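Local coordinates for protein OBody AM3L15 (PDB 4GN5) that is an engineered OB-fold binding protein that grips a partner protein with residues of its beta strands, at residues H7-I12 / V41-G46; K37-S42 / V50-E55; V75-G80 / W102-A107; I81-W86 / E95-E100. One frame throughout, in Å; residues are numbered along the deposited sequence. Where two conformers were deposited one is given.

How the contacts relate
The four contacts belong to one small OB-fold barrel. The centre of contact 2, which pairs strands 36-42 and 50-55, lies about 4 Å from the chain centre. Contact 1 shares Val41 and Ser42 with it and fixes the loop before strand 20-24 to the end of strand 36-42. Contacts 3 and 4 lie along strand 75-83, their centres about 17 Å apart, and are joined by a salt bridge from Lys79 NZ to Glu100 OE2 (2.8 Å). Contacts 2 and 4, with centres about 9 Å apart, probably share a hydrogen bond from Tyr53 N to Ile96 O (2.8 Å). Both touch the partner protein. Ile78 CD1 packs on Val52 CG2 at 3.9 Å, joining contacts 2 and 3.

Contact 1 (H7-I12 / V41-G46); sequences HWTAEI and VSDREG
The indole of Trp8 and the carboxylate of Asp43 meet with their planes 62° apart. Asp43 OD2 approaches Trp8 CE3 obliquely at 3.2 Å. At the ring edge, in plane, lie Asp43 O, 3.9 Å from Trp8 CZ3, and Glu11 OE1. Through Trp8 and Asp43 the N-terminal loop is fastened to the end of strand 36-42 of the OB fold. Lys5 adds a cation-pi contact to the Trp8 ring. Both carboxylate oxygens of Asp43 grip Thr9, the first residue of a short 3-10 segment. Thr9 N donates to Asp43 OD2 at 3.0 Å with an N-H...O angle of 162°, arriving on the syn side but tilted from the carboxylate plane. Thr9 OG1 donates to Asp43 OD1 at 2.8 Å from above that plane. Asp43 CG sits between its backbone N and carbonyl carbon (chi1 54°), which turns the carboxylate to the loop. Two bonds to one residue limit its rotation. Glu11 OE1 receives Trp8 N at 3.0 Å and ties the loop to itself. Thr9 CG2 also rests on Val41 CG1 at 4.1 Å, and the Thr9 side chain touches Val50 in the next strand. A water lies within hydrogen-bonding distance of both His7 O and Asp43 OD2 and may bridge them. On the other carboxylate oxygen, water 2 accepts from Ala10 N at 2.9 Å and donates to Asp43 OD1 at 2.8 Å.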
loop_
_atom_site.group_PDB
_atom_site.type_symbol
_atom_site.label_atom_id
_atom_site.label_comp_id
_atom_site.label_asym_id
_atom_site.label_seq_id
_atom_site.Cartn_x
_atom_site.Cartn_y
_atom_site.Cartn_z
ATOM N N HIS A 7 22.616 10.846 0.118
ATOM C CA HIS A 7 21.679 11.943 -0.068
ATOM C C HIS A 7 20.818 12.179 1.146
ATOM O O HIS A 7 20.481 11.265 1.835
ATOM C CB HIS A 7 20.717 11.642 -1.199
ATOM C CG HIS A 7 21.356 11.570 -2.538
ATOM N ND1 HIS A 7 22.071 10.479 -2.955
ATOM C CD2 HIS A 7 21.384 12.455 -3.552
ATOM C CE1 HIS A 7 22.513 10.698 -4.174
ATOM N NE2 HIS A 7 22.107 11.888 -4.559
ATOM N N TRP A 8 20.449 13.426 1.349
ATOM C CA TRP A 8 19.437 13.808 2.306
ATOM C C TRP A 8 18.085 13.480 1.682
ATOM O O TRP A 8 17.935 13.568 0.481
ATOM C CB TRP A 8 19.514 15.301 2.599
ATOM C CG TRP A 8 20.712 15.719 3.398
ATOM C CD1 TRP A 8 21.901 16.129 2.915
ATOM C CD2 TRP A 8 20.817 15.770 4.815
ATOM N NE1 TRP A 8 22.749 16.437 3.937
ATOM C CE2 TRP A 8 22.108 16.219 5.119
ATOM C CE3 TRP A 8 19.947 15.481 5.860
ATOM C CZ2 TRP A 8 22.544 16.381 6.411
ATOM C CZ3 TRP A 8 20.379 15.651 7.141
ATOM C CH2 TRP A 8 21.669 16.093 7.408
ATOM N N THR A 9 17.113 13.108 2.497
ATOM C CA THR A 9 15.813 12.728 1.975
ATOM C C THR A 9 15.208 13.833 1.111
ATOM O O THR A 9 14.623 13.549 0.111
ATOM C CB THR A 9 14.850 12.285 3.083
ATOM O OG1 THR A 9 14.551 13.385 3.918
ATOM C CG2 THR A 9 15.449 11.202 3.896
ATOM N N ALA A 10 15.372 15.082 1.501
ATOM C CA ALA A 10 14.902 16.226 0.681
ATOM C C ALA A 10 15.639 16.320 -0.705
ATOM O O ALA A 10 15.169 17.009 -1.596
ATOM C CB ALA A 10 15.043 17.572 1.431
ATOM N N GLU A 11 16.812 15.680 -0.839
ATOM C CA GLU A 11 17.529 15.628 -2.133
ATOM C C GLU A 11 17.041 14.494 -3.038
ATOM O O GLU A 11 17.522 14.385 -4.146
ATOM C CB GLU A 11 19.060 15.518 -1.949
ATOM C CG GLU A 11 19.653 16.818 -1.330
ATOM C CD GLU A 11 21.094 16.687 -0.939
ATOM O OE1 GLU A 11 21.540 15.597 -0.457
ATOM O OE2 GLU A 11 21.790 17.711 -1.133
ATOM N N ILE A 12 16.117 13.658 -2.579
ATOM C CA ILE A 12 15.551 12.641 -3.439
ATOM C C ILE A 12 14.494 13.301 -4.338
ATOM O O ILE A 12 13.382 13.545 -3.908
ATOM C CB ILE A 12 15.006 11.419 -2.662
ATOM C CG1 ILE A 12 16.087 10.849 -1.713
ATOM C CG2 ILE A 12 14.552 10.290 -3.692
ATOM C CD1 ILE A 12 17.441 10.439 -2.452
ATOM N N VAL A 41 11.110 7.532 5.192
ATOM C CA VAL A 41 12.347 7.895 5.943
ATOM C C VAL A 41 12.454 9.390 6.034
ATOM O O VAL A 41 12.317 10.098 5.028
ATOM C CB VAL A 41 13.668 7.374 5.239
ATOM C CG1 VAL A 41 14.953 7.724 6.059
ATOM C CG2 VAL A 41 13.576 5.899 5.091
ATOM N N SER A 42 12.736 9.868 7.247
ATOM C CA SER A 42 13.003 11.268 7.438
ATOM C C SER A 42 14.370 11.402 8.072
ATOM O O SER A 42 14.792 10.530 8.827
ATOM C CB SER A 42 11.932 11.915 8.328
ATOM O OG SER A 42 10.671 11.878 7.645
ATOM N N ASP A 43 15.056 12.493 7.720
ATOM C CA ASP A 43 16.277 12.843 8.406
ATOM C C ASP A 43 16.361 14.290 8.904
ATOM O O ASP A 43 17.400 14.718 9.439
ATOM C CB ASP A 43 17.460 12.538 7.502
ATOM C CG ASP A 43 17.343 13.203 6.148
ATOM O OD1 ASP A 43 16.471 14.081 5.903
ATOM O OD2 ASP A 43 18.180 12.825 5.339
ATOM N N ARG A 44 15.276 15.027 8.738
ATOM C CA ARG A 44 15.237 16.398 9.187
ATOM C C ARG A 44 13.897 16.597 9.904
ATOM O O ARG A 44 12.846 16.092 9.432
ATOM C CB ARG A 44 15.373 17.313 7.971
ATOM C CG ARG A 44 15.455 18.741 8.344
ATOM C CD ARG A 44 15.715 19.648 7.178
ATOM N NE ARG A 44 15.607 21.017 7.691
ATOM C CZ ARG A 44 14.742 21.930 7.258
ATOM N NH1 ARG A 44 14.752 23.139 7.818
ATOM N NH2 ARG A 44 13.905 21.656 6.223
ATOM N N GLU A 45 13.906 17.287 11.044
ATOM C CA GLU A 45 12.651 17.503 11.759
ATOM C C GLU A 45 11.660 18.352 10.935
ATOM O O GLU A 45 12.057 19.408 10.422
ATOM C CB GLU A 45 12.888 18.196 13.112
ATOM C CG GLU A 45 13.897 17.467 14.018
ATOM C CD GLU A 45 13.430 16.091 14.448
ATOM O OE1 GLU A 45 14.332 15.240 14.639
ATOM O OE2 GLU A 45 12.204 15.855 14.617
ATOM N N GLY A 46 10.400 17.902 10.826
ATOM C CA GLY A 46 9.362 18.544 9.952
ATOM C C GLY A 46 9.771 18.579 8.466
ATOM O O GLY A 46 9.342 19.442 7.700
HETATM O O HOH W 1 19.191 10.268 4.072
HETATM O O HOH W 2 16.453 16.137 4.020
#

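Contact 2 (K37-S42 / V50-E55); sequences KIVKVS and VPVYLE
Ile38 and Tyr53 lie side by side, pointing the same way, on one face of the antiparallel hairpin 36-42/50-55, part of the OB-fold barrel. Ile38 CG1 stands over a face of the phenol ring in a CH-pi contact, 4.0 Å from the Tyr53 centroid and 17° off the ring normal. Ile38 CD1 reaches farther along the ring, to Tyr53 CE2 at 3.6 Å. Having CG1 anti to the carbonyl carbon (chi1 -56°) sends this branch over the ring, while the other, Ile38 CG2, meets Pro51 CB at 3.9 Å. With Tyr53 cut back to an alanine, Ile38 CG1 and CD1 are likely to lose their aromatic floor, and a basic side chain of the partner protein bound in the complex its packing. Lys40 shares this face, and its NZ bonds to that protein's backbone. On the opposite, core-side face Val39 and Val52 run alongside each other, Val39 CG1 3.7 Å from Val52 CB, and Val41 CG2 meets Val52 CG2 at a slant. Leu54 CD1 extends the row beside Val39, and the Leu54 side chain packs on helix 61-67. Six backbone bonds join the hydrogen-bonded pairs Lys37-Leu54, Val39-Val52 and Val41-Val50, the shortest from Val52 N to Val39 O at 2.7 Å. In the non-hydrogen-bonded pairs, Ile38 CA and Lys40 CA turn their hydrogens to Val52 O and Val50 O, the latter 3.2 Å from Lys40 CA.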
loop_
_atom_site.group_PDB
_atom_site.type_symbol
_atom_site.label_atom_id
_atom_site.label_comp_id
_atom_site.label_asym_id
_atom_site.label_seq_id
_atom_site.Cartn_x
_atom_site.Cartn_y
_atom_site.Cartn_z
ATOM N N LYS A 37 4.381 -2.889 0.798
ATOM C CA LYS A 37 4.706 -2.366 2.099
ATOM C C LYS A 37 5.569 -1.123 1.874
ATOM O O LYS A 37 6.404 -1.144 1.036
ATOM C CB LYS A 37 5.446 -3.445 2.871
ATOM C CG LYS A 37 4.783 -4.806 2.811
ATOM C CD LYS A 37 5.279 -5.723 3.878
ATOM C CE LYS A 37 4.465 -7.013 3.945
ATOM N NZ LYS A 37 4.405 -7.726 5.239
ATOM N N ILE A 38 5.338 -0.053 2.607
ATOM C CA ILE A 38 6.031 1.215 2.380
ATOM C C ILE A 38 6.613 1.685 3.704
ATOM O O ILE A 38 5.929 1.699 4.715
ATOM C CB ILE A 38 5.071 2.281 1.802
ATOM C CG1 ILE A 38 4.407 1.766 0.506
ATOM C CG2 ILE A 38 5.809 3.593 1.546
ATOM C CD1 ILE A 38 3.047 2.534 0.107
ATOM N N VAL A 39 7.897 2.025 3.702
ATOM C CA VAL A 39 8.524 2.666 4.830
ATOM C C VAL A 39 8.960 4.064 4.336
ATOM O O VAL A 39 9.601 4.201 3.257
ATOM C CB VAL A 39 9.698 1.814 5.428
ATOM C CG1 VAL A 39 10.511 1.220 4.354
ATOM C CG2 VAL A 39 10.645 2.672 6.360
ATOM N N LYS A 40 8.567 5.092 5.099
ATOM C CA LYS A 40 8.940 6.464 4.789
ATOM C C LYS A 40 10.075 6.895 5.736
ATOM O O LYS A 40 9.985 6.637 6.929
ATOM C CB LYS A 40 7.732 7.360 4.956
ATOM C CG LYS A 40 6.533 6.896 4.180
ATOM C CD LYS A 40 5.507 8.050 4.105
ATOM C CE LYS A 40 4.294 7.447 3.414
ATOM N NZ LYS A 40 3.334 8.516 3.101
ATOM N N VAL A 41 11.110 7.532 5.192
ATOM C CA VAL A 41 12.347 7.895 5.943
ATOM C C VAL A 41 12.454 9.390 6.034
ATOM O O VAL A 41 12.317 10.098 5.028
ATOM C CB VAL A 41 13.668 7.374 5.239
ATOM C CG1 VAL A 41 14.953 7.724 6.059
ATOM C CG2 VAL A 41 13.576 5.899 5.091
ATOM N N SER A 42 12.736 9.868 7.247
ATOM C CA SER A 42 13.003 11.268 7.438
ATOM C C SER A 42 14.370 11.402 8.072
ATOM O O SER A 42 14.792 10.530 8.827
ATOM C CB SER A 42 11.932 11.915 8.328
ATOM O OG SER A 42 10.671 11.878 7.645
ATOM N N VAL A 50 10.525 10.329 2.651
ATOM C CA VAL A 50 10.634 9.753 1.305
ATOM C C VAL A 50 10.158 8.298 1.339
ATOM O O VAL A 50 10.570 7.519 2.219
ATOM C CB VAL A 50 12.053 9.892 0.783
ATOM C CG1 VAL A 50 13.033 9.086 1.624
ATOM C CG2 VAL A 50 12.114 9.490 -0.669
ATOM N N PRO A 51 9.305 7.904 0.378
ATOM C CA PRO A 51 8.727 6.569 0.531
ATOM C C PRO A 51 9.540 5.491 -0.152
ATOM O O PRO A 51 9.943 5.644 -1.323
ATOM C CB PRO A 51 7.357 6.709 -0.108
ATOM C CG PRO A 51 7.592 7.765 -1.291
ATOM C CD PRO A 51 8.578 8.745 -0.600
ATOM N N VAL A 52 9.787 4.415 0.576
ATOM C CA VAL A 52 10.601 3.313 0.100
ATOM C C VAL A 52 9.568 2.207 -0.118
ATOM O O VAL A 52 8.966 1.726 0.861
ATOM C CB VAL A 52 11.595 2.886 1.196
ATOM C CG1 VAL A 52 12.343 1.571 0.869
ATOM C CG2 VAL A 52 12.589 4.000 1.541
ATOM N N TYR A 53 9.342 1.833 -1.379
ATOM C CA TYR A 53 8.358 0.797 -1.728
ATOM C C TYR A 53 8.939 -0.610 -1.825
ATOM O O TYR A 53 9.863 -0.830 -2.579
ATOM C CB TYR A 53 7.703 1.105 -3.090
ATOM C CG TYR A 53 6.613 2.178 -3.036
ATOM C CD1 TYR A 53 6.930 3.533 -2.837
ATOM C CD2 TYR A 53 5.257 1.829 -3.268
ATOM C CE1 TYR A 53 5.884 4.528 -2.817
ATOM C CE2 TYR A 53 4.235 2.827 -3.264
ATOM C CZ TYR A 53 4.578 4.151 -3.049
ATOM O OH TYR A 53 3.565 5.082 -3.030
ATOM N N LEU A 54 8.389 -1.543 -1.081
ATOM C CA LEU A 54 8.652 -2.967 -1.266
ATOM C C LEU A 54 7.408 -3.582 -1.959
ATOM O O LEU A 54 6.348 -3.586 -1.360
ATOM C CB LEU A 54 8.840 -3.607 0.120
ATOM C CG LEU A 54 10.123 -3.158 0.798
ATOM C CD1 LEU A 54 10.073 -1.781 1.496
ATOM C CD2 LEU A 54 10.527 -4.223 1.722
ATOM N N GLU A 55 7.578 -4.178 -3.119
ATOM C CA GLU A 55 6.428 -4.672 -3.873
ATOM C C GLU A 55 6.711 -6.078 -4.270
ATOM O O GLU A 55 7.749 -6.342 -4.890
ATOM C CB GLU A 55 6.235 -3.840 -5.139
ATOM C CG GLU A 55 5.623 -2.542 -4.858
ATOM C CD GLU A 55 5.141 -1.880 -6.117
ATOM O OE1 GLU A 55 5.865 -1.085 -6.692
ATOM O OE2 GLU A 55 4.023 -2.149 -6.555
#

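Contact 3 (V75-G80 / W102-A107); sequences VVVIKG and WILNKA
Val77 CG1 is anti to the backbone N (chi1 171°), which puts CG2 anti to the carbonyl carbon; Leu104 CG is likewise anti to its own carbonyl carbon (chi1 -56°), and these torsions bring the two branches together. Both Leu104 methyls straddle the valine methyl, with Leu104 CD2 4.0 Å from Val77 CG2. The side chains cross at a slant. Leu104 CB also touches Val75 CG1 at 4.2 Å. Trp102 turns a ring edge to the partner backbone, with Val77 O in the ring plane 3.5 Å from Trp102 CD1. Glu100 OE1 accepts Trp102 NE1, which steadies the indole. Val77 O also accepts Trp102 N at 2.7 Å in a nearly straight bond (166°), and Val77 N returns one to Trp102 O. On the other face, Val76 CG1 and Ile103 CG1 are loosely packed. At the far end the pairing slips by one residue. Val75 O takes Leu104 N at 2.9 Å and, weakly, Asn105 N at 3.4 Å, while Val75 N donates to Asn105 O at 3.0 Å. Two residues facing one is a classic beta bulge, here at the end of the antiparallel pairing between strands 75-83 and 100-103 of the OB fold.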
loop_
_atom_site.group_PDB
_atom_site.type_symbol
_atom_site.label_atom_id
_atom_site.label_comp_id
_atom_site.label_asym_id
_atom_site.label_seq_id
_atom_site.Cartn_x
_atom_site.Cartn_y
_atom_site.Cartn_z
ATOM N N VAL A 75 16.238 3.851 13.552
ATOM C CA VAL A 75 17.202 4.545 12.730
ATOM C C VAL A 75 17.646 3.488 11.729
ATOM O O VAL A 75 18.008 2.348 12.124
ATOM C CB VAL A 75 18.401 5.082 13.562
ATOM C CG1 VAL A 75 19.479 5.730 12.659
ATOM C CG2 VAL A 75 17.937 6.067 14.590
ATOM N N VAL A 76 17.618 3.873 10.456
ATOM C CA VAL A 76 17.879 2.988 9.332
ATOM C C VAL A 76 18.809 3.609 8.296
ATOM O O VAL A 76 18.994 4.828 8.266
ATOM C CB VAL A 76 16.579 2.535 8.607
ATOM C CG1 VAL A 76 15.657 1.867 9.576
ATOM C CG2 VAL A 76 15.862 3.754 7.876
ATOM N N VAL A 77 19.415 2.736 7.470
ATOM C CA VAL A 77 20.175 3.105 6.287
ATOM C C VAL A 77 19.594 2.201 5.209
ATOM O O VAL A 77 19.502 0.959 5.392
ATOM C CB VAL A 77 21.662 2.852 6.481
ATOM C CG1 VAL A 77 22.426 3.017 5.171
ATOM C CG2 VAL A 77 22.230 3.820 7.533
ATOM N N ILE A 78 19.171 2.818 4.108
ATOM C CA ILE A 78 18.471 2.070 3.030
ATOM C C ILE A 78 19.085 2.439 1.719
ATOM O O ILE A 78 19.191 3.625 1.362
ATOM C CB ILE A 78 16.970 2.366 2.952
ATOM C CG1 ILE A 78 16.274 1.834 4.223
ATOM C CG2 ILE A 78 16.346 1.685 1.658
ATOM C CD1 ILE A 78 14.696 2.033 4.227
ATOM N N LYS A 79 19.521 1.419 1.008
ATOM C CA LYS A 79 20.086 1.605 -0.320
ATOM C C LYS A 79 19.049 1.206 -1.352
ATOM O O LYS A 79 18.432 0.181 -1.208
ATOM C CB LYS A 79 21.366 0.772 -0.498
ATOM C CG LYS A 79 22.084 1.019 -1.789
ATOM C CD LYS A 79 23.106 -0.040 -2.035
ATOM C CE LYS A 79 24.359 0.159 -1.250
ATOM N NZ LYS A 79 25.346 -0.931 -1.449
ATOM N N GLY A 80 18.889 2.024 -2.375
ATOM C CA GLY A 80 17.811 1.736 -3.330
ATOM C C GLY A 80 17.920 2.526 -4.608
ATOM O O GLY A 80 18.803 3.374 -4.729
ATOM N N TRP A 102 19.096 -1.595 6.309
ATOM C CA TRP A 102 19.855 -1.849 7.516
ATOM C C TRP A 102 19.239 -1.185 8.748
ATOM O O TRP A 102 18.903 -0.036 8.696
ATOM C CB TRP A 102 21.270 -1.331 7.328
ATOM C CG TRP A 102 22.057 -1.834 6.159
ATOM C CD1 TRP A 102 22.067 -1.348 4.899
ATOM C CD2 TRP A 102 23.020 -2.886 6.184
ATOM N NE1 TRP A 102 22.946 -2.044 4.128
ATOM C CE2 TRP A 102 23.548 -2.994 4.899
ATOM C CE3 TRP A 102 23.481 -3.749 7.177
ATOM C CZ2 TRP A 102 24.511 -3.919 4.583
ATOM C CZ3 TRP A 102 24.425 -4.656 6.867
ATOM C CH2 TRP A 102 24.936 -4.744 5.577
ATOM N N ILE A 103 19.090 -1.895 9.842
ATOM C CA ILE A 103 18.616 -1.267 11.044
ATOM C C ILE A 103 19.753 -0.969 12.021
ATOM O O ILE A 103 20.317 -1.873 12.622
ATOM C CB ILE A 103 17.554 -2.103 11.696
ATOM C CG1 ILE A 103 16.431 -2.336 10.695
ATOM C CG2 ILE A 103 17.041 -1.427 12.904
ATOM C CD1 ILE A 103 15.702 -3.555 10.863
ATOM N N LEU A 104 20.061 0.304 12.177
ATOM C CA LEU A 104 21.144 0.740 13.049
ATOM C C LEU A 104 20.782 0.666 14.529
ATOM O O LEU A 104 21.539 0.111 15.295
ATOM C CB LEU A 104 21.632 2.126 12.710
ATOM C CG LEU A 104 22.112 2.448 11.313
ATOM C CD1 LEU A 104 23.218 3.356 11.396
ATOM C CD2 LEU A 104 22.507 1.231 10.571
ATOM N N ASN A 105 19.648 1.217 14.879
ATOM C CA ASN A 105 19.073 0.933 16.132
ATOM C C ASN A 105 17.583 0.935 16.177
ATOM O O ASN A 105 16.920 1.725 15.536
ATOM C CB ASN A 105 19.742 1.630 17.314
ATOM C CG ASN A 105 19.528 3.086 17.344
ATOM O OD1 ASN A 105 18.909 3.607 18.251
ATOM N ND2 ASN A 105 20.063 3.758 16.390
ATOM N N LYS A 106 17.089 -0.041 16.904
ATOM C CA LYS A 106 15.708 -0.180 17.175
ATOM C C LYS A 106 15.339 0.813 18.274
ATOM O O LYS A 106 16.029 0.903 19.241
ATOM C CB LYS A 106 15.448 -1.601 17.632
ATOM C CG LYS A 106 15.327 -2.608 16.544
ATOM N N ALA A 107 14.244 1.542 18.111
ATOM C CA ALA A 107 13.767 2.499 19.094
ATOM C C ALA A 107 13.266 1.819 20.349
ATOM O O ALA A 107 12.778 0.689 20.300
ATOM C CB ALA A 107 12.675 3.370 18.515
#

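Contact 4 (I81-W86 / E95-E100); sequences IVEAGW and EIFPSE
A beta hairpin of the OB fold brings strand 95-98 back against strand 75-83. Glu83, Glu95 and Phe97 share one of its faces. Glu83 CB abuts the edge of the Phe97 ring near its plane, 4.0 Å from Phe97 CE2. Glu83 and Glu95 lie side by side and point the same way, with Glu83 CG 4.1 Å from Glu95 OE2 and the carboxylate planes 69° apart. Their charges are kept separate, since Glu83 OE2 and Glu95 OE2 are 6.0 Å apart. Glu95 OE1 forms a salt bridge with a basic side chain of the partner protein bound in the complex, which is likely to ease any repulsion. Glu83 CG runs anti to the backbone N (chi1 165°) and the chain then bends at its second torsion. The bend curls the carboxylate back to its own turn, where Gly85 N donates to Glu83 OE2 at 2.9 Å from above the carboxylate plane. Were Glu83 an alanine, Gly85 N would probably lack this acceptor and the turn be less firmly held. On the other face Val82 CG2 and Ile96 CG1 make a looser apolar contact, and both side chains also touch Val21. Four backbone bonds join Ile81 with Phe97 and Glu83 with Glu95. Ile81 N meets Phe97 O at 2.9 Å. Glu83 N reaches Glu95 O at 2.8 Å with an N-H...O angle of 174°.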
loop_
_atom_site.group_PDB
_atom_site.type_symbol
_atom_site.label_atom_id
_atom_site.label_comp_id
_atom_site.label_asym_id
_atom_site.label_seq_id
_atom_site.Cartn_x
_atom_site.Cartn_y
_atom_site.Cartn_z
ATOM N N ILE A 81 17.057 2.219 -5.570
ATOM C CA ILE A 81 17.006 2.934 -6.845
ATOM C C ILE A 81 15.841 3.914 -6.929
ATOM O O ILE A 81 14.749 3.569 -6.606
ATOM C CB ILE A 81 16.853 1.957 -8.046
ATOM C CG1 ILE A 81 17.970 0.910 -8.115
ATOM C CG2 ILE A 81 16.694 2.725 -9.297
ATOM C CD1 ILE A 81 19.267 1.443 -8.226
ATOM N N VAL A 82 16.081 5.129 -7.406
ATOM C CA VAL A 82 14.984 6.098 -7.491
ATOM C C VAL A 82 14.099 5.806 -8.704
ATOM O O VAL A 82 14.592 5.600 -9.805
ATOM C CB VAL A 82 15.520 7.576 -7.539
ATOM C CG1 VAL A 82 14.411 8.585 -7.729
ATOM C CG2 VAL A 82 16.337 7.912 -6.229
ATOM N N GLU A 83 12.793 5.825 -8.501
ATOM C CA GLU A 83 11.865 5.690 -9.629
ATOM C C GLU A 83 10.993 6.949 -9.680
ATOM O O GLU A 83 10.420 7.349 -8.698
ATOM C CB GLU A 83 11.050 4.409 -9.501
ATOM C CG GLU A 83 9.804 4.353 -10.439
ATOM C CD GLU A 83 10.237 4.221 -11.893
ATOM O OE1 GLU A 83 11.222 3.455 -12.140
ATOM O OE2 GLU A 83 9.644 4.904 -12.763
ATOM N N ALA A 84 10.918 7.602 -10.824
ATOM C CA ALA A 84 10.097 8.802 -10.864
ATOM C C ALA A 84 9.315 8.870 -12.183
ATOM O O ALA A 84 8.781 9.898 -12.556
ATOM C CB ALA A 84 10.991 10.055 -10.637
ATOM N N GLY A 85 9.218 7.730 -12.867
ATOM C CA GLY A 85 8.408 7.658 -14.076
ATOM C C GLY A 85 6.921 7.897 -13.797
ATOM O O GLY A 85 6.331 7.338 -12.852
ATOM N N TRP A 86 6.310 8.702 -14.641
ATOM C CA TRP A 86 4.886 8.925 -14.588
ATOM C C TRP A 86 4.184 7.540 -14.565
ATOM O O TRP A 86 4.494 6.696 -15.409
ATOM C CB TRP A 86 4.511 9.798 -15.791
ATOM C CG TRP A 86 3.329 10.502 -15.483
ATOM C CD1 TRP A 86 3.201 11.708 -14.730
ATOM C CD2 TRP A 86 2.041 10.020 -15.687
ATOM N NE1 TRP A 86 1.861 11.980 -14.545
ATOM C CE2 TRP A 86 1.136 10.970 -15.141
ATOM C CE3 TRP A 86 1.532 8.897 -16.340
ATOM C CZ2 TRP A 86 -0.211 10.808 -15.240
ATOM C CZ3 TRP A 86 0.262 8.779 -16.458
ATOM C CH2 TRP A 86 -0.630 9.714 -15.928
ATOM N N GLU A 95 9.811 7.531 -5.681
ATOM C CA GLU A 95 9.695 6.265 -4.948
ATOM C C GLU A 95 11.118 5.722 -4.914
ATOM O O GLU A 95 11.898 5.975 -5.838
ATOM C CB GLU A 95 8.823 5.243 -5.746
ATOM C CG GLU A 95 7.421 5.826 -6.116
ATOM C CD GLU A 95 6.512 4.831 -6.856
ATOM O OE1 GLU A 95 5.293 5.022 -6.845
ATOM O OE2 GLU A 95 7.022 3.903 -7.493
ATOM N N ILE A 96 11.463 4.986 -3.858
ATOM C CA ILE A 96 12.756 4.307 -3.764
ATOM C C ILE A 96 12.431 2.820 -3.690
ATOM O O ILE A 96 11.651 2.389 -2.818
ATOM C CB ILE A 96 13.628 4.768 -2.535
ATOM C CG1 ILE A 96 14.120 6.222 -2.724
ATOM C CG2 ILE A 96 14.808 3.794 -2.362
ATOM C CD1 ILE A 96 14.706 6.928 -1.494
ATOM N N PHE A 97 12.991 2.063 -4.630
ATOM C CA PHE A 97 12.970 0.615 -4.563
ATOM C C PHE A 97 14.267 0.060 -3.960
ATOM O O PHE A 97 15.344 0.136 -4.582
ATOM C CB PHE A 97 12.586 -0.006 -5.953
ATOM C CG PHE A 97 11.151 0.208 -6.311
ATOM C CD1 PHE A 97 10.171 -0.729 -5.941
ATOM C CD2 PHE A 97 10.735 1.366 -6.950
ATOM C CE1 PHE A 97 8.868 -0.543 -6.222
ATOM C CE2 PHE A 97 9.395 1.571 -7.252
ATOM C CZ PHE A 97 8.442 0.617 -6.902
ATOM N N PRO A 98 14.175 -0.488 -2.720
ATOM C CA PRO A 98 15.364 -0.842 -1.985
ATOM C C PRO A 98 16.039 -2.135 -2.455
ATOM O O PRO A 98 15.375 -3.092 -2.884
ATOM C CB PRO A 98 14.846 -1.033 -0.558
ATOM C CG PRO A 98 13.473 -1.586 -0.747
ATOM C CD PRO A 98 12.945 -0.849 -1.985
ATOM N N SER A 99 17.354 -2.150 -2.307
ATOM C CA SER A 99 18.102 -3.385 -2.367
ATOM C C SER A 99 18.697 -3.752 -1.001
ATOM O O SER A 99 18.966 -4.938 -0.735
ATOM C CB SER A 99 19.191 -3.270 -3.404
ATOM O OG SER A 99 20.149 -2.350 -2.972
ATOM N N GLU A 100 18.923 -2.767 -0.139
ATOM C CA GLU A 100 19.384 -3.075 1.225
ATOM C C GLU A 100 18.619 -2.253 2.251
ATOM O O GLU A 100 18.397 -1.059 2.048
ATOM C CB GLU A 100 20.865 -2.828 1.404
ATOM C CG GLU A 100 21.745 -3.444 0.355
ATOM C CD GLU A 100 23.174 -2.909 0.393
ATOM O OE1 GLU A 100 23.575 -2.248 1.381
ATOM O OE2 GLU A 100 23.915 -3.170 -0.583
#